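Long-range contact in prephenate dehydratase (Chlorobium tepidum TLS, PDB 2QMX), which catalyses the dehydration and decarboxylation of prephenate to phenylpyruvate in phenylalanine biosynthesis and is inhibited by L-phenylalanine: residues Glu85-Gly90 / Ala149-Gly154. Residues are numbered along the deposited sequence; the frame is centred on the assembly and turned at random.
Sequences EHCLLG and ASKRAG
E85 and H86 lead to an antiparallel hydrogen-bonded pair, C87 with A149, in the five-stranded mixed sheet of one lobe of the prephenate dehydratase domain, a fold of the periplasmic-binding-protein type. Strand 87-90 lies here between strands 145-149 and 160-163, and helix 151-156 follows A149 after S150 alone. E85 brings its carboxylate to the same side as K151, but OE2 stays 6.5 Å from K151 NZ, and the salt bridge of E85 goes to K83. The H86 ring takes no part in the pairing; its NE2 hydrogen-bonds to Q111, while the H86 backbone carbon passes A149 O. C87 carries the pairing: its N donates to A149 O at 2.6 Å, tilted 16° from the carbonyl plane, and its O accepts A149 N at 2.7 Å, in the carbonyl plane. With SG anti to the carbonyl carbon (chi1 -58°), the sulfur lies against the first helical turn, 3.8 Å from K151 CB. L89 next sends its branched end to the helix, where CD2 touches A149 CB at 3.8 Å. Shortening L89 to an alanine would probably leave a gap between the strand and the first helical turn, taking an apolar neighbour from A149 CB and G154. G154, without a side chain, lets L89 CD1 approach its CA to 3.7 Å, while L89 CD2 sits 3.4 Å from S150 O, the carbonyl that accepts G154 N.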
loop_
_atom_site.group_PDB
_atom_site.type_symbol
_atom_site.label_atom_id
_atom_site.label_comp_id
_atom_site.label_asym_id
_atom_site.label_seq_id
_atom_site.Cartn_x
_atom_site.Cartn_y
_atom_site.Cartn_z
ATOM N N GLU A 85 -8.858 5.121 13.047
ATOM C CA GLU A 85 -8.701 4.761 14.451
ATOM C C GLU A 85 -9.610 3.594 14.876
ATOM O O GLU A 85 -10.807 3.696 14.819
ATOM C CB GLU A 85 -8.877 5.994 15.350
ATOM C CG GLU A 85 -9.962 7.032 14.928
ATOM C CD GLU A 85 -10.396 7.912 16.159
ATOM O OE1 GLU A 85 -9.508 8.646 16.727
ATOM O OE2 GLU A 85 -11.616 7.826 16.576
ATOM N N HIS A 86 -9.040 2.481 15.298
ATOM C CA HIS A 86 -9.849 1.345 15.579
ATOM C C HIS A 86 -10.518 1.491 16.877
ATOM O O HIS A 86 -9.944 2.063 17.808
ATOM C CB HIS A 86 -9.045 0.079 15.523
ATOM C CG HIS A 86 -8.516 -0.194 14.157
ATOM N ND1 HIS A 86 -9.215 0.158 13.017
ATOM C CD2 HIS A 86 -7.350 -0.748 13.738
ATOM C CE1 HIS A 86 -8.500 -0.180 11.956
ATOM N NE2 HIS A 86 -7.367 -0.731 12.364
ATOM N N CYS A 87 -11.766 1.020 16.920
ATOM C CA CYS A 87 -12.452 0.804 18.179
ATOM C C CYS A 87 -12.698 -0.657 18.351
ATOM O O CYS A 87 -13.034 -1.377 17.405
ATOM C CB CYS A 87 -13.788 1.552 18.265
ATOM S SG CYS A 87 -13.647 3.337 18.064
ATOM N N LEU A 88 -12.524 -1.092 19.594
ATOM C CA LEU A 88 -12.927 -2.411 20.004
ATOM C C LEU A 88 -14.337 -2.227 20.511
ATOM O O LEU A 88 -14.646 -1.274 21.210
ATOM C CB LEU A 88 -11.997 -2.916 21.087
ATOM C CG LEU A 88 -12.455 -4.202 21.733
ATOM C CD1 LEU A 88 -12.236 -5.351 20.807
ATOM C CD2 LEU A 88 -11.691 -4.373 23.053
ATOM N N LEU A 89 -15.197 -3.154 20.163
ATOM C CA LEU A 89 -16.568 -2.809 20.008
ATOM C C LEU A 89 -17.382 -4.038 20.376
ATOM O O LEU A 89 -17.205 -5.108 19.767
ATOM C CB LEU A 89 -16.764 -2.437 18.540
ATOM C CG LEU A 89 -17.557 -1.249 17.968
ATOM C CD1 LEU A 89 -17.567 0.049 18.828
ATOM C CD2 LEU A 89 -17.094 -0.994 16.529
ATOM N N GLY A 90 -18.255 -3.876 21.374
ATOM C CA GLY A 90 -19.057 -4.968 21.918
ATOM C C GLY A 90 -20.539 -4.646 21.925
ATOM O O GLY A 90 -20.938 -3.528 21.570
ATOM N N ALA A 149 -13.495 -2.154 14.826
ATOM C CA ALA A 149 -13.959 -1.350 13.707
ATOM C C ALA A 149 -13.972 0.159 13.986
ATOM O O ALA A 149 -13.492 0.646 15.030
ATOM C CB ALA A 149 -15.416 -1.855 13.229
ATOM N N SER A 150 -14.580 0.868 13.035
ATOM C CA SER A 150 -14.875 2.296 13.113
ATOM C C SER A 150 -15.858 2.555 14.266
ATOM O O SER A 150 -16.760 1.744 14.511
ATOM C CB SER A 150 -15.512 2.647 11.776
ATOM O OG SER A 150 -15.407 1.464 10.886
ATOM N N LYS A 151 -15.641 3.651 15.003
ATOM C CA LYS A 151 -16.646 4.278 15.854
ATOM C C LYS A 151 -18.029 4.417 15.139
ATOM O O LYS A 151 -19.082 4.041 15.660
ATOM C CB LYS A 151 -16.095 5.631 16.267
ATOM C CG LYS A 151 -16.757 6.197 17.523
ATOM C CD LYS A 151 -15.964 7.342 18.157
ATOM C CE LYS A 151 -16.784 7.995 19.321
ATOM N NZ LYS A 151 -17.602 9.158 18.843
ATOM N N ARG A 152 -18.001 4.928 13.909
ATOM C CA ARG A 152 -19.144 4.939 13.012
ATOM C C ARG A 152 -19.813 3.552 12.862
ATOM O O ARG A 152 -21.036 3.449 12.830
ATOM C CB ARG A 152 -18.690 5.509 11.654
ATOM C CG ARG A 152 -19.629 5.246 10.482
ATOM C CD ARG A 152 -20.766 6.279 10.338
ATOM N NE ARG A 152 -21.600 5.911 9.206
ATOM C CZ ARG A 152 -22.851 6.317 9.011
ATOM N NH1 ARG A 152 -23.508 5.879 7.933
ATOM N NH2 ARG A 152 -23.452 7.130 9.886
ATOM N N ALA A 153 -19.033 2.473 12.816
ATOM C CA ALA A 153 -19.648 1.147 12.752
ATOM C C ALA A 153 -20.368 0.826 14.067
ATOM O O ALA A 153 -21.477 0.248 14.076
ATOM C CB ALA A 153 -18.604 0.101 12.410
ATOM N N GLY A 154 -19.739 1.235 15.173
ATOM C CA GLY A 154 -20.292 1.104 16.529
ATOM C C GLY A 154 -21.564 1.923 16.633
ATOM O O GLY A 154 -22.600 1.363 16.896
#